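Local coordinates for protein pyruvate formate-lyase 2 (PDB 2F3O) that is of unknown function but belongs to the glycyl radical enzymes, related to pyruvate formate-lyase and glycerol dehydratase, and probably acts as a lyase, at residues S14-L19 and R100-E105; R212-A217 and K234-C239; A272-R277 and N332-I337. All blocks are in the same frame, centred on the assembly; numbering follows the deposited sequence.

Followed from the N terminus, the three contacts come in series along one chain, each closing before the next opens, so that none nests in or crosses another. Interaction 1 brings S14-L19 against R100-E105 and closes a loop of 80 residues, fastening the short N-terminal strand to the lead-in of helix 105-119. Interaction 2 then closes a loop of 16 residues, most of them the ends of helices 190-221 and 227-241, near the periphery of the chain. Interaction 3, much nearer the centre, shuts a mainly helical excursion of 54 residues and joins A272-R277 to the edge strand 334-338. The centres lie about 25 to 28 Å apart, and no two contacts touch.

Interaction 1: S14-L19 and R100-E105; sequences SKPARL and RLMVDE
L19 and L101 meet through their methyl ends, CD1 of L19 lying 3.9 Å from CD1 of L101, with the two side chains set at a slant to each other. On the face that L19 shares with L101, its CG stands anti to the backbone N (chi1 -174°), beside its own carbonyl carbon. The second methyl of L101, CD2, lies beside A17 across the contact, 4.0 Å from its CB. I86 and A75 add to this apolar cluster from outside the two segments.

On the other face M102 lies over P16 and R18. Its thioether bends at the last torsion (chi3 -38°), bringing CE to 3.9 Å from CB of R18, while SD is 4.3 Å from CG of P16.

Between the faces the backbones form a single parallel bridge centred on R18 and M102. The N-H of M102 gives a bond of 3.0 Å to O of A17, in the carbonyl plane on a lone pair, and O of M102 accepts the N-H of L19 at 2.9 Å. Because R18 also shares backbone bonds with P73 and A75, strand 18-19 is flanked by R100-E105 and by strand 74-75.

Farther out the guanidinium of R18 turns away to the carbonyls of P70 and N71 and to the carboxylate of E22. A water joins O of L19 to N of D104, whose own carboxylate caps helix 105-119 through N of D107.

Interaction 2: R212-A217 and K234-C239; sequences RYSKLA and KIAEIC
The hydroxyl of S214 donates to the backbone O of A236, OG to O 2.7 Å, arriving in the carbonyl plane on a lone pair at a C=O...OG angle of 129°. With OG anti to the backbone N (chi1 171°), the hydroxyl is swung across the gap between the helices to meet the main chain of the other one. Beside this bond, CB of S214 packs 3.8 Å from CB of C239.

One turn farther along its helix, A217 has its CB directed toward the partner helix. Its methyl comes 3.9 Å from CB of A236 and also rests against the branch methyl CG2 of I235. At the opposite end of the contact the thiol of C239 leans on the stem of Y213, SG to CB 4.2 Å. The ring of Y213 then runs off to L259 of helix 250-267, and its hydroxyl is bonded to T67.

The two segments belong to helices 190-221 and 227-241, which follow each other through a short connection and form an antiparallel helical hairpin. Their local axes approach to 7.7 Å, with the N-to-C directions 162° apart.

Such close spacing agrees with the short side chains of S214, A217, A236 and C239 at the interface. There the serine settles its own polar group on a backbone carbonyl, so a buried hydroxyl adds a directed bond to an otherwise apolar seam.

Interaction 3: A272-R277 and N332-I337; sequences AISMGR and NQAVTI
The backbone N of T336 binds O of G276 at 2.8 Å, standing above the carbonyl plane, and the N-H of M275 points almost straight at O of A334, 2.9 Å away with 169° at the hydrogen. These bonds lay A272-R277 parallel to strand 334-338, the edge strand of the five-stranded sheet in the α/β barrel that glycyl radical enzymes share. S274 in turn bonds through its backbone to V156 and V158, so the segment bridges strands 156-157 and 334-338.

S274 adds a side-chain link. Its OG sits beside its own backbone N (chi1 -54°), where it accepts the N-H of A334 at 3.1 Å and donates to O of A272 at 2.9 Å from well above that carbonyl's plane. A valine in place of S274 would probably leave the buried N-H of A334 and the carbonyl of A272 without the hydroxyl that now joins them. A water accepts from N of G276, lies within bonding distance of OG1 of T336, and reaches O of A334 weakly; OG1 is further held by T422 and T423.

At one end R277 sends its guanidinium to the carbonyls of G338 and C340 and packs on Y343 of a neighbouring subunit. At the other, the amide of N332 bonds to Q366 and to a glycerol molecule, probably from the crystallisation liquor, and touches W753, next to G752, the predicted radical site. Q333 lays its CG 3.3 Å from O of I273, and Q261 bonds both to that carbonyl and to OE1 of Q333. Beyond the polar bonds, CB of M275 rests on the CG2 methyl of V335 at 4.2 Å.

Interaction 1: S14-L19 and R100-E105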
# COMPACT_ATOMS: atom_id res chain seq x y z
N SER A 14 51.43 8.54 17.50
CA SER A 14 51.67 8.26 18.92
C SER A 14 51.80 9.53 19.75
O SER A 14 52.04 9.46 20.95
CB SER A 14 52.90 7.40 19.07
OG SER A 14 52.89 6.40 18.07
N LYS A 15 51.61 10.68 19.11
CA LYS A 15 51.68 11.97 19.78
C LYS A 15 50.35 12.20 20.49
O LYS A 15 49.35 11.59 20.11
CB LYS A 15 52.02 13.08 18.77
CG LYS A 15 50.99 13.38 17.67
CD LYS A 15 51.62 14.21 16.54
CE LYS A 15 50.57 14.86 15.62
NZ LYS A 15 49.92 16.02 16.30
N PRO A 16 50.33 13.05 21.55
CA PRO A 16 49.08 13.36 22.30
C PRO A 16 47.92 13.90 21.45
O PRO A 16 48.14 14.59 20.45
CB PRO A 16 49.54 14.40 23.34
CG PRO A 16 50.82 14.94 22.80
CD PRO A 16 51.48 13.77 22.14
N ALA A 17 46.69 13.59 21.85
CA ALA A 17 45.51 13.92 21.06
C ALA A 17 44.98 15.31 21.37
O ALA A 17 45.17 15.83 22.47
CB ALA A 17 44.42 12.89 21.27
N ARG A 18 44.32 15.91 20.40
CA ARG A 18 43.75 17.24 20.58
C ARG A 18 42.21 17.27 20.45
O ARG A 18 41.59 16.37 19.89
CB ARG A 18 44.40 18.22 19.60
CG ARG A 18 43.98 18.02 18.17
CD ARG A 18 44.76 18.93 17.26
NE ARG A 18 44.16 19.11 15.94
CZ ARG A 18 43.37 20.14 15.63
NH1 ARG A 18 43.08 21.05 16.54
NH2 ARG A 18 42.88 20.26 14.42
N LEU A 19 41.58 18.31 20.98
CA LEU A 19 40.20 18.58 20.65
C LEU A 19 40.15 19.38 19.34
O LEU A 19 40.52 20.55 19.31
CB LEU A 19 39.54 19.35 21.77
CG LEU A 19 38.06 19.50 21.49
CD1 LEU A 19 37.40 18.13 21.60
CD2 LEU A 19 37.43 20.48 22.44
N ARG A 100 42.80 12.30 27.39
CA ARG A 100 43.16 13.71 27.46
C ARG A 100 43.22 14.33 26.07
O ARG A 100 43.67 13.72 25.12
CB ARG A 100 44.49 13.90 28.22
CG ARG A 100 45.67 13.08 27.67
CD ARG A 100 46.91 13.24 28.56
NE ARG A 100 46.53 13.58 29.93
CZ ARG A 100 47.38 14.01 30.86
NH1 ARG A 100 48.68 14.14 30.57
NH2 ARG A 100 46.94 14.31 32.08
N LEU A 101 42.71 15.55 25.97
CA LEU A 101 42.67 16.26 24.70
C LEU A 101 43.20 17.66 24.94
O LEU A 101 42.67 18.38 25.78
CB LEU A 101 41.22 16.34 24.20
CG LEU A 101 40.43 15.05 23.93
CD1 LEU A 101 38.92 15.28 23.86
CD2 LEU A 101 40.95 14.39 22.67
N MET A 102 44.25 18.04 24.22
CA MET A 102 44.75 19.40 24.36
C MET A 102 43.74 20.31 23.70
O MET A 102 43.22 20.00 22.64
CB MET A 102 46.10 19.58 23.66
CG MET A 102 47.06 18.42 23.81
SD MET A 102 48.49 18.58 22.70
CE MET A 102 47.78 19.27 21.19
N VAL A 103 43.43 21.43 24.34
CA VAL A 103 42.54 22.39 23.73
C VAL A 103 43.26 23.71 23.50
O VAL A 103 43.82 24.29 24.43
CB VAL A 103 41.22 22.55 24.54
CG1 VAL A 103 41.47 22.54 26.05
CG2 VAL A 103 40.47 23.78 24.11
N ASP A 104 43.32 24.15 22.24
CA ASP A 104 43.89 25.45 21.90
C ASP A 104 42.97 26.54 22.46
O ASP A 104 41.82 26.64 22.06
CB ASP A 104 44.02 25.59 20.39
CG ASP A 104 44.47 26.97 19.98
OD1 ASP A 104 43.63 27.77 19.53
OD2 ASP A 104 45.66 27.27 20.13
N GLU A 105 43.47 27.35 23.38
CA GLU A 105 42.61 28.29 24.10
C GLU A 105 41.98 29.38 23.22
O GLU A 105 40.97 29.97 23.59
CB GLU A 105 43.34 28.90 25.30
CG GLU A 105 44.76 29.34 24.97
CD GLU A 105 45.02 30.75 25.42
OE1 GLU A 105 44.10 31.34 26.04
OE2 GLU A 105 46.13 31.28 25.15
O HOH W 1 41.93 23.15 19.79

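Interaction 2: R212-A217 and K234-C239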
# COMPACT_ATOMS: atom_id res chain seq x y z
N ARG A 212 41.01 17.89 -4.07
CA ARG A 212 41.85 18.71 -3.19
C ARG A 212 43.09 17.96 -2.77
O ARG A 212 44.16 18.54 -2.66
CB ARG A 212 41.11 19.14 -1.93
CG ARG A 212 40.00 20.15 -2.12
CD ARG A 212 39.46 20.58 -0.78
NE ARG A 212 40.51 21.21 0.01
CZ ARG A 212 40.43 21.47 1.31
NH1 ARG A 212 39.35 21.13 1.99
NH2 ARG A 212 41.45 22.04 1.93
N TYR A 213 42.95 16.66 -2.51
CA TYR A 213 44.11 15.86 -2.10
C TYR A 213 45.02 15.56 -3.28
O TYR A 213 46.20 15.29 -3.08
CB TYR A 213 43.71 14.56 -1.40
CG TYR A 213 43.54 14.69 0.09
CD1 TYR A 213 42.28 14.76 0.65
CD2 TYR A 213 44.65 14.75 0.94
CE1 TYR A 213 42.11 14.88 2.02
CE2 TYR A 213 44.48 14.87 2.32
CZ TYR A 213 43.21 14.94 2.84
OH TYR A 213 42.98 15.07 4.19
N SER A 214 44.46 15.61 -4.48
CA SER A 214 45.21 15.42 -5.71
C SER A 214 46.11 16.61 -5.95
O SER A 214 47.25 16.46 -6.41
CB SER A 214 44.24 15.26 -6.87
OG SER A 214 44.91 15.27 -8.11
N LYS A 215 45.61 17.79 -5.61
CA LYS A 215 46.32 19.05 -5.81
C LYS A 215 47.44 19.23 -4.80
O LYS A 215 48.52 19.71 -5.15
CB LYS A 215 45.33 20.21 -5.77
CG LYS A 215 45.51 21.29 -6.87
CD LYS A 215 45.84 20.70 -8.27
CE LYS A 215 44.65 20.00 -8.94
NZ LYS A 215 43.37 20.68 -8.61
N LEU A 216 47.20 18.83 -3.55
CA LEU A 216 48.22 18.86 -2.51
C LEU A 216 49.34 17.89 -2.84
O LEU A 216 50.51 18.20 -2.62
CB LEU A 216 47.62 18.50 -1.15
CG LEU A 216 48.07 19.20 0.15
CD1 LEU A 216 48.33 18.19 1.24
CD2 LEU A 216 49.29 20.08 -0.01
N ALA A 217 48.99 16.72 -3.38
CA ALA A 217 49.96 15.71 -3.79
C ALA A 217 50.87 16.19 -4.91
O ALA A 217 52.06 15.87 -4.95
CB ALA A 217 49.26 14.46 -4.22
N LYS A 234 51.78 9.52 -8.14
CA LYS A 234 50.78 8.45 -8.20
C LYS A 234 49.55 8.81 -7.38
O LYS A 234 48.43 8.66 -7.86
CB LYS A 234 51.35 7.13 -7.70
CG LYS A 234 51.71 6.15 -8.79
CD LYS A 234 50.46 5.66 -9.53
CE LYS A 234 50.77 4.37 -10.27
NZ LYS A 234 49.56 3.82 -10.94
N ILE A 235 49.77 9.31 -6.17
CA ILE A 235 48.69 9.79 -5.31
C ILE A 235 47.88 10.91 -5.96
O ILE A 235 46.65 10.94 -5.85
CB ILE A 235 49.23 10.21 -3.93
CG1 ILE A 235 49.72 8.98 -3.18
CG2 ILE A 235 48.19 10.91 -3.10
CD1 ILE A 235 50.31 9.30 -1.85
N ALA A 236 48.55 11.79 -6.70
CA ALA A 236 47.86 12.86 -7.44
C ALA A 236 46.98 12.32 -8.55
O ALA A 236 45.91 12.85 -8.85
CB ALA A 236 48.88 13.81 -8.01
N GLU A 237 47.44 11.24 -9.15
CA GLU A 237 46.81 10.64 -10.30
C GLU A 237 45.59 9.82 -9.84
O GLU A 237 44.51 9.87 -10.46
CB GLU A 237 47.86 9.77 -10.99
CG GLU A 237 47.52 9.17 -12.33
CD GLU A 237 48.56 8.13 -12.71
OE1 GLU A 237 48.18 6.96 -12.99
OE2 GLU A 237 49.78 8.46 -12.69
N ILE A 238 45.78 9.10 -8.73
CA ILE A 238 44.75 8.31 -8.09
C ILE A 238 43.62 9.17 -7.53
O ILE A 238 42.47 8.94 -7.85
CB ILE A 238 45.36 7.46 -6.96
CG1 ILE A 238 46.21 6.33 -7.54
CG2 ILE A 238 44.29 6.80 -6.14
CD1 ILE A 238 47.10 5.70 -6.50
N CYS A 239 43.95 10.20 -6.76
CA CYS A 239 42.92 11.09 -6.19
C CYS A 239 42.23 12.03 -7.18
O CYS A 239 41.33 12.75 -6.80
CB CYS A 239 43.50 11.95 -5.08
SG CYS A 239 43.87 11.04 -3.63

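Interaction 3: A272-R277 and N332-I337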
# COMPACT_ATOMS: atom_id res chain seq x y z
N ALA A 272 31.51 3.69 15.07
CA ALA A 272 31.25 2.42 14.41
C ALA A 272 30.96 2.46 12.93
O ALA A 272 30.33 1.55 12.41
CB ALA A 272 30.20 1.61 15.14
N ILE A 273 31.42 3.51 12.25
CA ILE A 273 31.29 3.56 10.80
C ILE A 273 32.32 2.59 10.25
O ILE A 273 33.52 2.84 10.31
CB ILE A 273 31.57 4.96 10.28
CG1 ILE A 273 30.70 5.97 11.01
CG2 ILE A 273 31.31 5.04 8.79
CD1 ILE A 273 30.93 7.37 10.54
N SER A 274 31.87 1.46 9.71
CA SER A 274 32.76 0.34 9.44
C SER A 274 32.90 0.04 7.97
O SER A 274 32.16 0.58 7.14
CB SER A 274 32.26 -0.89 10.19
OG SER A 274 32.11 -0.58 11.58
N MET A 275 33.86 -0.81 7.62
CA MET A 275 34.18 -1.02 6.22
C MET A 275 33.69 -2.34 5.65
O MET A 275 33.80 -2.59 4.45
CB MET A 275 35.68 -0.86 5.99
CG MET A 275 36.14 0.58 5.98
SD MET A 275 37.93 0.71 6.21
CE MET A 275 37.99 1.21 7.94
N GLY A 276 33.15 -3.20 6.51
CA GLY A 276 32.50 -4.42 6.05
C GLY A 276 33.43 -5.54 5.66
O GLY A 276 34.53 -5.66 6.18
N ARG A 277 33.00 -6.36 4.72
CA ARG A 277 33.83 -7.48 4.29
C ARG A 277 34.89 -7.06 3.29
O ARG A 277 34.86 -7.46 2.12
CB ARG A 277 32.99 -8.60 3.73
CG ARG A 277 32.02 -9.14 4.73
CD ARG A 277 31.27 -10.30 4.14
NE ARG A 277 32.06 -11.51 4.23
CZ ARG A 277 31.60 -12.69 3.84
NH1 ARG A 277 30.38 -12.74 3.35
NH2 ARG A 277 32.33 -13.79 3.95
N ASN A 332 35.75 2.80 16.92
CA ASN A 332 35.51 1.47 16.39
C ASN A 332 35.09 1.35 14.95
O ASN A 332 34.06 0.74 14.65
CB ASN A 332 34.63 0.65 17.32
CG ASN A 332 35.35 0.31 18.58
OD1 ASN A 332 36.36 -0.36 18.53
ND2 ASN A 332 34.87 0.80 19.71
N GLN A 333 35.89 1.93 14.06
CA GLN A 333 35.77 1.64 12.64
C GLN A 333 36.15 0.20 12.47
O GLN A 333 37.32 -0.14 12.52
CB GLN A 333 36.72 2.51 11.81
CG GLN A 333 36.30 3.95 11.70
CD GLN A 333 37.44 4.84 11.29
OE1 GLN A 333 37.85 4.83 10.13
NE2 GLN A 333 37.96 5.61 12.23
N ALA A 334 35.17 -0.66 12.25
CA ALA A 334 35.43 -2.07 12.21
C ALA A 334 35.78 -2.58 10.82
O ALA A 334 35.46 -1.95 9.82
CB ALA A 334 34.27 -2.83 12.75
N VAL A 335 36.40 -3.73 10.76
CA VAL A 335 36.74 -4.32 9.50
C VAL A 335 36.38 -5.80 9.63
O VAL A 335 36.59 -6.38 10.69
CB VAL A 335 38.24 -4.01 9.18
CG1 VAL A 335 39.18 -5.16 9.50
CG2 VAL A 335 38.41 -3.50 7.76
N THR A 336 35.75 -6.39 8.60
CA THR A 336 35.36 -7.81 8.66
C THR A 336 36.12 -8.67 7.65
O THR A 336 36.02 -8.46 6.44
CB THR A 336 33.84 -8.01 8.41
OG1 THR A 336 33.10 -7.11 9.22
CG2 THR A 336 33.40 -9.44 8.70
N ILE A 337 36.88 -9.64 8.15
CA ILE A 337 37.59 -10.58 7.29
C ILE A 337 37.13 -12.03 7.50
O ILE A 337 36.62 -12.39 8.56
CB ILE A 337 39.15 -10.48 7.46
CG1 ILE A 337 39.61 -10.95 8.84
CG2 ILE A 337 39.63 -9.08 7.20
CD1 ILE A 337 41.09 -10.77 9.07
O HOH W 2 33.10 -4.06 9.21